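Local coordinates for protein 3'-5'-exonuclease (Saccharomyces cerevisiae, PDB 3E2V) that probably cuts double-stranded DNA as a magnesium-dependent TatD-family nuclease, with both endonuclease and 3'-to-5' exonuclease activity, at residues I17-T22 against T302-C307; K53-T58 against L81-T86; Y330-S335 against E358-E363; V252-G257 against G275-S280. All blocks are in the same frame, centred on the assembly; numbering follows the deposited sequence. Where two conformers were deposited one is given.

Interaction 1. Residues I17-T22 against T302-C307; sequences IGLNLT and TDAPWC. With MG (magnesium ion), chain E.
The side-chain amide of N20 reaches across to D303 and A304. Its ND2 donates to D303 OD1 at 3.1 Å in a nearly straight bond; the acceptor lies in the amide plane, whereas the carboxylate is met from above its own plane, the two flat groups being turned 74° apart. ND2 also bonds to A304 O at 3.0 Å, and weakly to D303 O. With CG anti to the carbonyl carbon (chi1 -59°), ND2 is carried round beside N20's own backbone N, and both donate to A304 O, the backbone N also at 3.0 Å, so that the oxygen is gripped by two donors of one residue. These turns follow the first and last strands, 14-16 and 298-300, of the TIM-barrel fold of TatD hydrolases, at the ends that carry the metal. D303 OD1 binds magnesium at 2.2 Å, beside H253, and its OD2 accepts from metal-bound water 3 at 2.8 Å. Asparagine suits a second-shell place: while ND2 steadies the carboxylate, OD1 accepts from metal-bound water 1 at 2.7 Å and is hydrogen-bonded to T58. T302 makes an ST turn, its OG1 accepting from A304 N and also bonding D16. Beyond the cis peptide, P305 lays CG over one face of the W306 indole and brings CD to within 4.0 Å of N20 CB.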
loop_
_atom_site.group_PDB
_atom_site.type_symbol
_atom_site.label_atom_id
_atom_site.label_comp_id
_atom_site.label_asym_id
_atom_site.label_seq_id
_atom_site.Cartn_x
_atom_site.Cartn_y
_atom_site.Cartn_z
ATOM N N ILE A 17 1.022 -5.523 -4.547
ATOM C CA ILE A 17 1.570 -4.872 -3.334
ATOM C C ILE A 17 0.558 -3.990 -2.627
ATOM O O ILE A 17 0.879 -3.421 -1.586
ATOM C CB ILE A 17 2.875 -4.067 -3.611
ATOM C CG1 ILE A 17 2.602 -2.801 -4.426
ATOM C CG2 ILE A 17 3.884 -4.970 -4.314
ATOM C CD1 ILE A 17 3.703 -1.734 -4.318
ATOM N N GLY A 18 -0.668 -3.929 -3.160
ATOM C CA GLY A 18 -1.680 -3.023 -2.629
ATOM C C GLY A 18 -3.056 -3.637 -2.555
ATOM O O GLY A 18 -3.975 -3.222 -3.270
ATOM N N LEU A 19 -3.217 -4.619 -1.681
ATOM C CA LEU A 19 -4.502 -5.247 -1.530
ATOM C C LEU A 19 -5.162 -4.806 -0.214
ATOM O O LEU A 19 -4.684 -5.132 0.876
ATOM C CB LEU A 19 -4.336 -6.770 -1.593
ATOM C CG LEU A 19 -5.595 -7.620 -1.356
ATOM C CD1 LEU A 19 -6.733 -7.191 -2.272
ATOM C CD2 LEU A 19 -5.294 -9.078 -1.592
ATOM N N ASN A 20 -6.258 -4.052 -0.306
ATOM C CA ASN A 20 -6.916 -3.581 0.922
ATOM C C ASN A 20 -7.945 -4.597 1.381
ATOM O O ASN A 20 -9.155 -4.347 1.343
ATOM C CB ASN A 20 -7.579 -2.235 0.662
ATOM C CG ASN A 20 -6.596 -1.193 0.211
ATOM O OD1 ASN A 20 -5.838 -0.651 1.016
ATOM N ND2 ASN A 20 -6.613 -0.890 -1.103
ATOM N N LEU A 21 -7.460 -5.769 1.778
ATOM C CA LEU A 21 -8.340 -6.906 2.032
ATOM C C LEU A 21 -9.275 -6.728 3.218
ATOM O O LEU A 21 -10.328 -7.373 3.272
ATOM C CB LEU A 21 -7.500 -8.169 2.182
ATOM C CG LEU A 21 -8.304 -9.461 2.007
ATOM C CD1 LEU A 21 -8.851 -9.616 0.582
ATOM C CD2 LEU A 21 -7.446 -10.660 2.386
ATOM N N THR A 22 -8.924 -5.850 4.149
ATOM C CA THR A 22 -9.841 -5.549 5.250
ATOM C C THR A 22 -10.994 -4.622 4.865
ATOM O O THR A 22 -11.855 -4.347 5.712
ATOM C CB THR A 22 -9.118 -4.895 6.430
ATOM O OG1 THR A 22 -8.623 -3.600 6.035
ATOM C CG2 THR A 22 -7.976 -5.766 6.913
ATOM N N THR A 302 -3.107 -3.337 -7.385
ATOM C CA THR A 302 -4.478 -2.997 -7.788
ATOM C C THR A 302 -5.097 -1.890 -6.941
ATOM O O THR A 302 -5.947 -1.126 -7.421
ATOM C CB THR A 302 -5.461 -4.200 -7.730
ATOM O OG1 THR A 302 -5.524 -4.727 -6.391
ATOM C CG2 THR A 302 -5.097 -5.277 -8.746
ATOM N N ASP A 303 -4.691 -1.790 -5.671
ATOM C CA ASP A 303 -5.406 -0.949 -4.683
ATOM C C ASP A 303 -6.847 -1.416 -4.490
ATOM O O ASP A 303 -7.688 -0.650 -3.989
ATOM C CB ASP A 303 -5.340 0.553 -5.032
ATOM C CG ASP A 303 -5.433 1.428 -3.804
ATOM O OD1 ASP A 303 -4.850 1.049 -2.756
ATOM O OD2 ASP A 303 -6.081 2.499 -3.884
ATOM N N ALA A 304 -7.119 -2.675 -4.847
ATOM C CA ALA A 304 -8.492 -3.202 -4.707
ATOM C C ALA A 304 -8.995 -2.947 -3.267
ATOM O O ALA A 304 -8.244 -3.118 -2.297
ATOM C CB ALA A 304 -8.517 -4.649 -5.035
ATOM N N PRO A 305 -10.256 -2.534 -3.102
ATOM C CA PRO A 305 -11.330 -2.479 -4.094
ATOM C C PRO A 305 -11.388 -1.214 -4.945
ATOM O O PRO A 305 -12.339 -1.053 -5.718
ATOM C CB PRO A 305 -12.581 -2.545 -3.221
ATOM C CG PRO A 305 -12.194 -1.710 -2.028
ATOM C CD PRO A 305 -10.722 -2.089 -1.765
ATOM N N TRP A 306 -10.417 -0.321 -4.777
ATOM C CA TRP A 306 -10.346 0.945 -5.507
ATOM C C TRP A 306 -9.612 0.785 -6.829
ATOM O O TRP A 306 -9.086 -0.291 -7.140
ATOM C CB TRP A 306 -9.601 1.975 -4.646
ATOM C CG TRP A 306 -10.056 1.939 -3.214
ATOM C CD1 TRP A 306 -9.322 1.554 -2.119
ATOM C CD2 TRP A 306 -11.354 2.277 -2.729
ATOM N NE1 TRP A 306 -10.088 1.643 -0.984
ATOM C CE2 TRP A 306 -11.340 2.082 -1.326
ATOM C CE3 TRP A 306 -12.531 2.736 -3.342
ATOM C CZ2 TRP A 306 -12.466 2.324 -0.523
ATOM C CZ3 TRP A 306 -13.652 2.980 -2.541
ATOM C CH2 TRP A 306 -13.605 2.773 -1.146
ATOM N N CYS A 307 -9.624 1.856 -7.624
ATOM C CA CYS A 307 -8.766 1.973 -8.807
ATOM C C CYS A 307 -9.085 1.019 -9.953
ATOM O O CYS A 307 -8.192 0.608 -10.709
ATOM C CB CYS A 307 -7.289 1.902 -8.410
ATOM S SG CYS A 307 -6.790 3.232 -7.265
HETATM MG MG MG E . -4.084 2.566 -1.283
HETATM O O HOH W 1 -3.924 1.134 0.186
HETATM O O HOH W 2 -6.035 2.774 -0.653
HETATM O O HOH W 3 -4.383 4.186 -2.437
HETATM O O HOH W 4 -3.371 4.472 0.300
#

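Interaction 2. Residues K53-T58 against L81-T86; sequences KNALVT and LKLYHT
CG of N54 stands anti to the carbonyl carbon (chi1 -75°), as does CG of Y84, and this swings the asparagine amide to the rim of the tyrosine ring. N54 OD1 lies 3.2 Å from Y84 CE2, at the ring edge and near its plane, where the ring hydrogens carry partial positive charge; amide and ring planes are 38° apart. The aliphatic start of K82 flanks the same oxygen, its CB 3.7 Å from N54 OD1. A leucine here has no amide oxygen, and the edge of Y84 at CE2 would probably be left without its polar partner. Further along, L56 has CG anti to its backbone N (chi1 -176°), which carries CG towards the neighbouring strand, where CD1 rests 3.9 Å from Y84 CB and CD2 meets T86 CG2 at 3.8 Å. On the other face A55 is small enough for its CB to sit beside the CD2 methyls of both L81 and L83, at 3.9 Å from that of L83. Helices 40-49 and 62-75 cover this side through L44, A68 and V72. Five backbone hydrogen bonds join the strands, alternating in direction from K53 O to T86 N; V57 N to Y84 O is the shortest at 2.7 Å. H85 turns aside, its ND1 donating to T86 O at 2.8 Å. Parallel pairing of strands joined through helix 62-75 is the beta-alpha-beta crossover, the repeating element of a TIM barrel, and T58 at its end stands close to E161, a magnesium-binding residue that does not hold the ion in this model.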
loop_
_atom_site.group_PDB
_atom_site.type_symbol
_atom_site.label_atom_id
_atom_site.label_comp_id
_atom_site.label_asym_id
_atom_site.label_seq_id
_atom_site.Cartn_x
_atom_site.Cartn_y
_atom_site.Cartn_z
ATOM N N LYS A 53 0.128 -14.662 -7.286
ATOM C CA LYS A 53 0.745 -15.613 -6.387
ATOM C C LYS A 53 0.812 -15.103 -4.957
ATOM O O LYS A 53 0.676 -15.875 -4.010
ATOM C CB LYS A 53 2.155 -15.971 -6.869
ATOM C CG LYS A 53 2.219 -16.440 -8.307
ATOM C CD LYS A 53 1.409 -17.713 -8.556
ATOM C CE LYS A 53 1.416 -18.043 -10.033
ATOM N NZ LYS A 53 0.614 -19.272 -10.303
ATOM N N ASN A 54 1.067 -13.808 -4.790
ATOM C CA ASN A 54 1.303 -13.221 -3.471
ATOM C C ASN A 54 0.591 -11.876 -3.439
ATOM O O ASN A 54 0.372 -11.274 -4.501
ATOM C CB ASN A 54 2.796 -12.919 -3.255
ATOM C CG ASN A 54 3.640 -14.144 -2.981
ATOM O OD1 ASN A 54 4.389 -14.167 -1.993
ATOM N ND2 ASN A 54 3.570 -15.130 -3.844
ATOM N N ALA A 55 0.224 -11.411 -2.240
ATOM C CA ALA A 55 -0.282 -10.046 -2.112
ATOM C C ALA A 55 0.104 -9.494 -0.764
ATOM O O ALA A 55 0.280 -10.242 0.199
ATOM C CB ALA A 55 -1.794 -9.996 -2.297
ATOM N N LEU A 56 0.252 -8.173 -0.716
ATOM C CA LEU A 56 0.536 -7.469 0.515
ATOM C C LEU A 56 -0.742 -6.768 0.966
ATOM O O LEU A 56 -1.277 -5.909 0.240
ATOM C CB LEU A 56 1.663 -6.452 0.273
ATOM C CG LEU A 56 2.157 -5.669 1.493
ATOM C CD1 LEU A 56 2.898 -6.598 2.465
ATOM C CD2 LEU A 56 3.105 -4.564 1.023
ATOM N N VAL A 57 -1.232 -7.147 2.148
ATOM C CA VAL A 57 -2.459 -6.581 2.717
ATOM C C VAL A 57 -2.100 -5.328 3.503
ATOM O O VAL A 57 -1.247 -5.368 4.366
ATOM C CB VAL A 57 -3.167 -7.624 3.622
ATOM C CG1 VAL A 57 -4.409 -7.053 4.309
ATOM C CG2 VAL A 57 -3.549 -8.847 2.796
ATOM N N THR A 58 -2.732 -4.210 3.153
ATOM C CA THR A 58 -2.403 -2.932 3.777
ATOM C C THR A 58 -3.041 -2.747 5.141
ATOM O O THR A 58 -4.217 -3.083 5.360
ATOM C CB THR A 58 -2.898 -1.764 2.946
ATOM O OG1 THR A 58 -4.276 -1.979 2.648
ATOM C CG2 THR A 58 -2.122 -1.643 1.669
ATOM N N LEU A 81 -3.395 -17.692 -2.355
ATOM C CA LEU A 81 -2.327 -16.681 -2.425
ATOM C C LEU A 81 -1.543 -16.682 -1.132
ATOM O O LEU A 81 -2.112 -16.881 -0.052
ATOM C CB LEU A 81 -2.896 -15.270 -2.614
ATOM C CG LEU A 81 -3.161 -14.751 -4.024
ATOM C CD1 LEU A 81 -4.225 -15.550 -4.752
ATOM C CD2 LEU A 81 -3.564 -13.288 -3.949
ATOM N N LYS A 82 -0.239 -16.457 -1.224
ATOM C CA LYS A 82 0.535 -16.196 -0.029
ATOM C C LYS A 82 0.308 -14.731 0.338
ATOM O O LYS A 82 0.603 -13.829 -0.460
ATOM C CB LYS A 82 2.021 -16.487 -0.241
ATOM C CG LYS A 82 2.879 -16.252 0.989
ATOM C CD LYS A 82 2.526 -17.194 2.143
ATOM C CE LYS A 82 3.271 -16.825 3.414
ATOM N NZ LYS A 82 2.551 -17.299 4.635
ATOM N N LEU A 83 -0.241 -14.506 1.530
ATOM C CA LEU A 83 -0.541 -13.158 1.985
ATOM C C LEU A 83 0.439 -12.687 3.030
ATOM O O LEU A 83 0.730 -13.382 4.014
ATOM C CB LEU A 83 -1.948 -13.092 2.552
ATOM C CG LEU A 83 -3.080 -13.429 1.580
ATOM C CD1 LEU A 83 -4.413 -13.425 2.301
ATOM C CD2 LEU A 83 -3.124 -12.462 0.420
ATOM N N TYR A 84 0.945 -11.482 2.785
ATOM C CA TYR A 84 1.727 -10.737 3.755
ATOM C C TYR A 84 0.966 -9.483 4.141
ATOM O O TYR A 84 -0.052 -9.178 3.544
ATOM C CB TYR A 84 3.113 -10.414 3.190
ATOM C CG TYR A 84 3.851 -11.663 2.765
ATOM C CD1 TYR A 84 4.252 -12.599 3.710
ATOM C CD2 TYR A 84 4.117 -11.913 1.431
ATOM C CE1 TYR A 84 4.920 -13.759 3.335
ATOM C CE2 TYR A 84 4.780 -13.078 1.039
ATOM C CZ TYR A 84 5.177 -13.991 1.992
ATOM O OH TYR A 84 5.836 -15.139 1.589
ATOM N N HIS A 85 1.423 -8.769 5.169
ATOM C CA HIS A 85 0.754 -7.515 5.516
ATOM C C HIS A 85 1.709 -6.469 6.066
ATOM O O HIS A 85 2.874 -6.758 6.416
ATOM C CB HIS A 85 -0.359 -7.770 6.528
ATOM C CG HIS A 85 0.168 -8.156 7.871
ATOM N ND1 HIS A 85 0.504 -7.220 8.823
ATOM C CD2 HIS A 85 0.508 -9.363 8.385
ATOM C CE1 HIS A 85 0.970 -7.837 9.896
ATOM N NE2 HIS A 85 0.975 -9.137 9.657
ATOM N N THR A 86 1.190 -5.249 6.158
ATOM C CA THR A 86 1.948 -4.157 6.749
ATOM C C THR A 86 1.423 -3.875 8.154
ATOM O O THR A 86 0.368 -4.399 8.567
ATOM C CB THR A 86 1.819 -2.852 5.888
ATOM O OG1 THR A 86 0.524 -2.264 6.096
ATOM C CG2 THR A 86 1.981 -3.149 4.401
#

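Interaction 3. Residues Y330-S335 against E358-E363; sequences YPAFKS and EPCNME. With GOL (glycerol), chain D.
The F333 ring meets C360 with its edge: SG lies near the ring plane, 4.2 Å from CE2, in a Cys sulfur-aromatic contact, while R46, Q49 and R50 also touch the phenylalanine. This places the loop leading into strand 334-336, one of a two-stranded parallel sheet with 351-353, beside the turn that leads into helix 362-373 of the TIM-barrel protein. The sulfur sits 77° off the ring normal, so it meets the rim and not the pi face. A polarisable, compact cysteine suits a place between a ring and a methyl, since A332 CB is 4.5 Å from the same SG. That methyl also approaches the carboxylate of E363, CB to OE2 being 4.0 Å; the acid's charge is answered by R50 through OE1. The other flat group, the N361 amide, stands at the N-cap position but makes no capping bond with its side chain. Instead ND2 is hydrogen-bonded to N357 and OD1 works through solvent. No direct hydrogen bond joins the two segments; water 5 spans them, accepting from A332 N at 2.9 Å and donating to N361 OD1 at 2.7 Å. Glycerol, probably from the crystallisation liquor, lies alongside, its O3 accepting from N361 ND2 at 3.1 Å.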
loop_
_atom_site.group_PDB
_atom_site.type_symbol
_atom_site.label_atom_id
_atom_site.label_comp_id
_atom_site.label_asym_id
_atom_site.label_seq_id
_atom_site.Cartn_x
_atom_site.Cartn_y
_atom_site.Cartn_z
ATOM N N TYR A 330 -12.416 -9.551 -20.473
ATOM C CA TYR A 330 -12.771 -8.393 -19.652
ATOM C C TYR A 330 -14.299 -8.364 -19.487
ATOM O O TYR A 330 -15.028 -8.355 -20.485
ATOM C CB TYR A 330 -12.281 -7.096 -20.312
ATOM C CG TYR A 330 -12.559 -5.814 -19.549
ATOM C CD1 TYR A 330 -11.641 -5.314 -18.629
ATOM C CD2 TYR A 330 -13.727 -5.076 -19.772
ATOM C CE1 TYR A 330 -11.881 -4.121 -17.937
ATOM C CE2 TYR A 330 -13.981 -3.885 -19.073
ATOM C CZ TYR A 330 -13.051 -3.412 -18.159
ATOM O OH TYR A 330 -13.283 -2.233 -17.478
ATOM N N PRO A 331 -14.802 -8.391 -18.237
ATOM C CA PRO A 331 -14.050 -8.620 -17.004
ATOM C C PRO A 331 -13.559 -10.067 -16.915
ATOM O O PRO A 331 -13.946 -10.908 -17.729
ATOM C CB PRO A 331 -15.082 -8.340 -15.913
ATOM C CG PRO A 331 -16.403 -8.645 -16.561
ATOM C CD PRO A 331 -16.241 -8.187 -17.975
ATOM N N ALA A 332 -12.717 -10.369 -15.927
ATOM C CA ALA A 332 -12.078 -11.690 -15.849
ATOM C C ALA A 332 -13.057 -12.822 -15.500
ATOM O O ALA A 332 -12.800 -13.999 -15.781
ATOM C CB ALA A 332 -10.928 -11.659 -14.852
ATOM N N PHE A 333 -14.148 -12.439 -14.846
ATOM C CA PHE A 333 -15.217 -13.336 -14.392
ATOM C C PHE A 333 -16.491 -12.520 -14.540
ATOM O O PHE A 333 -16.428 -11.296 -14.624
ATOM C CB PHE A 333 -15.015 -13.697 -12.911
ATOM C CG PHE A 333 -13.758 -14.478 -12.646
ATOM C CD1 PHE A 333 -13.771 -15.863 -12.695
ATOM C CD2 PHE A 333 -12.555 -13.829 -12.378
ATOM C CE1 PHE A 333 -12.613 -16.596 -12.474
ATOM C CE2 PHE A 333 -11.385 -14.553 -12.151
ATOM C CZ PHE A 333 -11.413 -15.937 -12.210
ATOM N N LYS A 334 -17.650 -13.182 -14.564
ATOM C CA LYS A 334 -18.914 -12.456 -14.683
ATOM C C LYS A 334 -19.038 -11.511 -13.495
ATOM O O LYS A 334 -18.708 -11.900 -12.379
ATOM C CB LYS A 334 -20.106 -13.419 -14.667
ATOM C CG LYS A 334 -21.474 -12.738 -14.862
ATOM C CD LYS A 334 -21.551 -12.014 -16.194
ATOM C CE LYS A 334 -22.782 -11.127 -16.337
ATOM N NZ LYS A 334 -22.593 -10.210 -17.511
ATOM N N SER A 335 -19.513 -10.294 -13.746
ATOM C CA SER A 335 -19.638 -9.236 -12.740
ATOM C C SER A 335 -21.116 -8.907 -12.588
ATOM O O SER A 335 -21.800 -8.662 -13.582
ATOM C CB SER A 335 -18.867 -8.005 -13.216
ATOM O OG SER A 335 -18.833 -6.962 -12.261
ATOM N N GLU A 358 -10.667 -5.921 -7.807
ATOM C CA GLU A 358 -10.125 -7.108 -7.162
ATOM C C GLU A 358 -8.673 -7.356 -7.543
ATOM O O GLU A 358 -8.235 -6.908 -8.612
ATOM C CB GLU A 358 -10.932 -8.353 -7.540
ATOM C CG GLU A 358 -12.402 -8.294 -7.159
ATOM C CD GLU A 358 -13.074 -9.661 -7.199
ATOM O OE1 GLU A 358 -12.409 -10.650 -7.561
ATOM O OE2 GLU A 358 -14.289 -9.741 -6.893
ATOM N N PRO A 359 -7.939 -8.099 -6.696
ATOM C CA PRO A 359 -6.549 -8.446 -7.058
ATOM C C PRO A 359 -6.424 -9.267 -8.352
ATOM O O PRO A 359 -5.352 -9.245 -8.986
ATOM C CB PRO A 359 -6.044 -9.237 -5.834
ATOM C CG PRO A 359 -7.298 -9.702 -5.127
ATOM C CD PRO A 359 -8.315 -8.610 -5.359
ATOM N N CYS A 360 -7.478 -9.966 -8.776
ATOM C CA CYS A 360 -7.379 -10.697 -10.044
ATOM C C CYS A 360 -7.216 -9.777 -11.240
ATOM O O CYS A 360 -6.983 -10.248 -12.368
ATOM C CB CYS A 360 -8.572 -11.633 -10.290
ATOM S SG CYS A 360 -10.177 -10.824 -10.510
ATOM N N ASN A 361 -7.335 -8.474 -11.015
ATOM C CA ASN A 361 -7.159 -7.498 -12.080
ATOM C C ASN A 361 -5.731 -6.968 -12.209
ATOM O O ASN A 361 -5.476 -6.028 -12.960
ATOM C CB ASN A 361 -8.182 -6.367 -11.941
ATOM C CG ASN A 361 -9.584 -6.829 -12.300
ATOM O OD1 ASN A 361 -9.755 -7.875 -12.925
ATOM N ND2 ASN A 361 -10.585 -6.082 -11.876
ATOM N N MET A 362 -4.797 -7.609 -11.515
ATOM C CA MET A 362 -3.368 -7.321 -11.714
ATOM C C MET A 362 -2.974 -7.373 -13.187
ATOM O O MET A 362 -2.236 -6.517 -13.681
ATOM C CB MET A 362 -2.524 -8.310 -10.905
ATOM C CG MET A 362 -2.396 -7.894 -9.436
ATOM S SD MET A 362 -1.401 -6.345 -9.101
ATOM C CE MET A 362 0.275 -7.063 -9.336
ATOM N N GLU A 363 -3.466 -8.400 -13.877
ATOM C CA GLU A 363 -3.141 -8.588 -15.283
ATOM C C GLU A 363 -3.514 -7.389 -16.148
ATOM O O GLU A 363 -2.837 -7.109 -17.145
ATOM C CB GLU A 363 -3.784 -9.868 -15.813
ATOM C CG GLU A 363 -5.300 -9.899 -15.763
ATOM C CD GLU A 363 -5.872 -11.222 -16.216
ATOM O OE1 GLU A 363 -5.112 -12.073 -16.724
ATOM O OE2 GLU A 363 -7.098 -11.408 -16.040
HETATM C C1 GOL D . -15.328 -4.080 -11.234
HETATM O O1 GOL D . -16.401 -3.642 -12.052
HETATM C C2 GOL D . -15.163 -5.595 -11.264
HETATM O O2 GOL D . -16.341 -6.217 -10.823
HETATM C C3 GOL D . -14.873 -6.086 -12.685
HETATM O O3 GOL D . -13.482 -6.052 -12.945
HETATM O O HOH W 5 -12.035 -8.042 -14.367
#

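Interaction 4. Residues V252-G257 against G275-S280; sequences VHSFTG and GVNGCS. With MG (magnesium ion), chain E.
Backbone bonds from G275 bracket H253: G275 N donates to V252 O at 2.8 Å, and G275 O accepts from F255 N at 2.9 Å. Glycine suits this spot, for a CB would come tightly against H253 and S254. Among side-chain bonds, N277 ND2 donates to S254 OG at 2.9 Å, nearly straight (160°) and with the acceptor in the amide plane. S254 presents that oxygen because OG is anti to its backbone N (chi1 -166°). S280 OG plays both roles, giving its proton to F255 O at 2.7 Å, from above the carbonyl plane, and accepting from N277 N. Within 275-280, N277 OD1 receives S280 N at 3.2 Å, an Asx motif at the start of a short 3-10 turn. A leucine at N277 would probably leave S254 OG without its amide donor and the N-H of S280 without its side-chain acceptor. For the metal, H253 NE2 binds magnesium at 2.2 Å; S254 CB covers one face of the imidazole, and E301 takes the bond from ND1, besides accepting from N277 ND2. The remaining contact is van der Waals, T256 CG2 lying 3.6 Å from C279 O. The two segments run from the last residues of neighbouring barrel strands, 250-252 and 272-276, into the turns beyond them; helix 259-268 between them packs on V252 and F255, and the C279-C307 disulfide ties the second turn to the loop after strand 298-300.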
loop_
_atom_site.group_PDB
_atom_site.type_symbol
_atom_site.label_atom_id
_atom_site.label_comp_id
_atom_site.label_asym_id
_atom_site.label_seq_id
_atom_site.Cartn_x
_atom_site.Cartn_y
_atom_site.Cartn_z
ATOM N N VAL A 252 6.937 3.789 -2.752
ATOM C CA VAL A 252 5.920 4.823 -2.807
ATOM C C VAL A 252 4.676 4.261 -3.494
ATOM O O VAL A 252 4.619 4.176 -4.727
ATOM C CB VAL A 252 6.451 6.107 -3.523
ATOM C CG1 VAL A 252 5.382 7.230 -3.487
ATOM C CG2 VAL A 252 7.781 6.583 -2.915
ATOM N N HIS A 253 3.689 3.897 -2.678
ATOM C CA HIS A 253 2.437 3.231 -3.094
ATOM C C HIS A 253 1.562 4.156 -3.933
ATOM O O HIS A 253 1.527 5.376 -3.723
ATOM C CB HIS A 253 1.702 2.730 -1.798
ATOM C CG HIS A 253 0.235 2.399 -1.928
ATOM N ND1 HIS A 253 -0.266 1.477 -2.829
ATOM C CD2 HIS A 253 -0.829 2.810 -1.184
ATOM C CE1 HIS A 253 -1.576 1.368 -2.667
ATOM N NE2 HIS A 253 -1.945 2.172 -1.682
ATOM N N SER A 254 0.858 3.575 -4.899
ATOM C CA SER A 254 -0.257 4.270 -5.553
ATOM C C SER A 254 0.120 5.662 -6.079
ATOM O O SER A 254 -0.537 6.660 -5.772
ATOM C CB SER A 254 -1.451 4.356 -4.584
ATOM O OG SER A 254 -2.627 4.732 -5.296
ATOM N N PHE A 255 1.199 5.719 -6.859
ATOM C CA PHE A 255 1.707 6.988 -7.347
ATOM C C PHE A 255 0.837 7.604 -8.441
ATOM O O PHE A 255 0.566 6.963 -9.463
ATOM C CB PHE A 255 3.123 6.819 -7.887
ATOM C CG PHE A 255 3.703 8.102 -8.398
ATOM C CD1 PHE A 255 4.119 9.081 -7.495
ATOM C CD2 PHE A 255 3.791 8.360 -9.762
ATOM C CE1 PHE A 255 4.653 10.289 -7.944
ATOM C CE2 PHE A 255 4.326 9.590 -10.215
ATOM C CZ PHE A 255 4.750 10.537 -9.301
ATOM N N THR A 256 0.442 8.867 -8.244
ATOM C CA THR A 256 -0.378 9.573 -9.245
ATOM C C THR A 256 0.124 11.000 -9.494
ATOM O O THR A 256 -0.613 11.841 -10.038
ATOM C CB THR A 256 -1.858 9.655 -8.815
ATOM O OG1 THR A 256 -1.941 10.399 -7.601
ATOM C CG2 THR A 256 -2.464 8.258 -8.612
ATOM N N GLY A 257 1.370 11.268 -9.112
ATOM C CA GLY A 257 1.943 12.606 -9.212
ATOM C C GLY A 257 2.445 13.013 -10.589
ATOM O O GLY A 257 2.284 12.305 -11.591
ATOM N N GLY A 275 4.960 2.454 -6.937
ATOM C CA GLY A 275 3.796 1.583 -7.127
ATOM C C GLY A 275 2.807 2.165 -8.126
ATOM O O GLY A 275 2.435 3.345 -8.047
ATOM N N VAL A 276 2.383 1.315 -9.063
ATOM C CA VAL A 276 1.497 1.708 -10.155
ATOM C C VAL A 276 0.252 0.820 -10.137
ATOM O O VAL A 276 0.342 -0.405 -10.207
ATOM C CB VAL A 276 2.232 1.562 -11.503
ATOM C CG1 VAL A 276 1.289 1.774 -12.712
ATOM C CG2 VAL A 276 3.402 2.538 -11.569
ATOM N N ASN A 277 -0.907 1.465 -10.010
ATOM C CA ASN A 277 -2.189 0.789 -10.076
ATOM C C ASN A 277 -3.086 1.507 -11.092
ATOM O O ASN A 277 -2.633 2.405 -11.801
ATOM C CB ASN A 277 -2.846 0.761 -8.686
ATOM C CG ASN A 277 -3.047 2.154 -8.096
ATOM O OD1 ASN A 277 -3.438 3.094 -8.797
ATOM N ND2 ASN A 277 -2.816 2.288 -6.804
ATOM N N GLY A 278 -4.360 1.135 -11.151
ATOM C CA GLY A 278 -5.259 1.740 -12.133
ATOM C C GLY A 278 -5.408 3.234 -11.958
ATOM O O GLY A 278 -5.585 3.951 -12.945
ATOM N N CYS A 279 -5.335 3.723 -10.722
ATOM C CA CYS A 279 -5.421 5.170 -10.478
ATOM C C CYS A 279 -4.215 5.930 -11.058
ATOM O O CYS A 279 -4.333 7.105 -11.433
ATOM C CB CYS A 279 -5.593 5.472 -8.981
ATOM S SG CYS A 279 -7.195 4.979 -8.297
ATOM N N SER A 280 -3.069 5.253 -11.134
ATOM C CA SER A 280 -1.844 5.787 -11.718
ATOM C C SER A 280 -1.916 5.885 -13.242
ATOM O O SER A 280 -0.943 6.335 -13.848
ATOM C CB SER A 280 -0.675 4.838 -11.411
ATOM O OG SER A 280 -0.587 4.561 -10.024
HETATM MG MG MG E . -4.084 2.566 -1.283
HETATM O O HOH W 3 -4.383 4.186 -2.437
HETATM O O HOH W 6 1.125 7.780 -12.317
HETATM O O HOH W 2 -6.035 2.774 -0.653
HETATM O O HOH W 1 -3.924 1.134 0.186
HETATM O O HOH W 4 -3.371 4.472 0.300
#

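Starting near the N terminus, 17-22 opens the longest loop, which closes only when 302-307 arrives after the last barrel strand, so interaction 1 brings together the turns that follow the first and last barrel strands. Two shorter loops lie within it, one after the other and without crossing: interaction 2 between the second and third strands, then interaction 4 between the sixth and seventh. Interaction 3 follows the closure of interaction 1 and brings the loop before strand 334-336 against the turn entering helix 362-373. Interaction 1 touches all three others: N20 bonds to T58 of interaction 2, C307 forms a disulfide with C279 of interaction 4, and T302 and A304 pack on E358. Magnesium is shared by interactions 1 and 4.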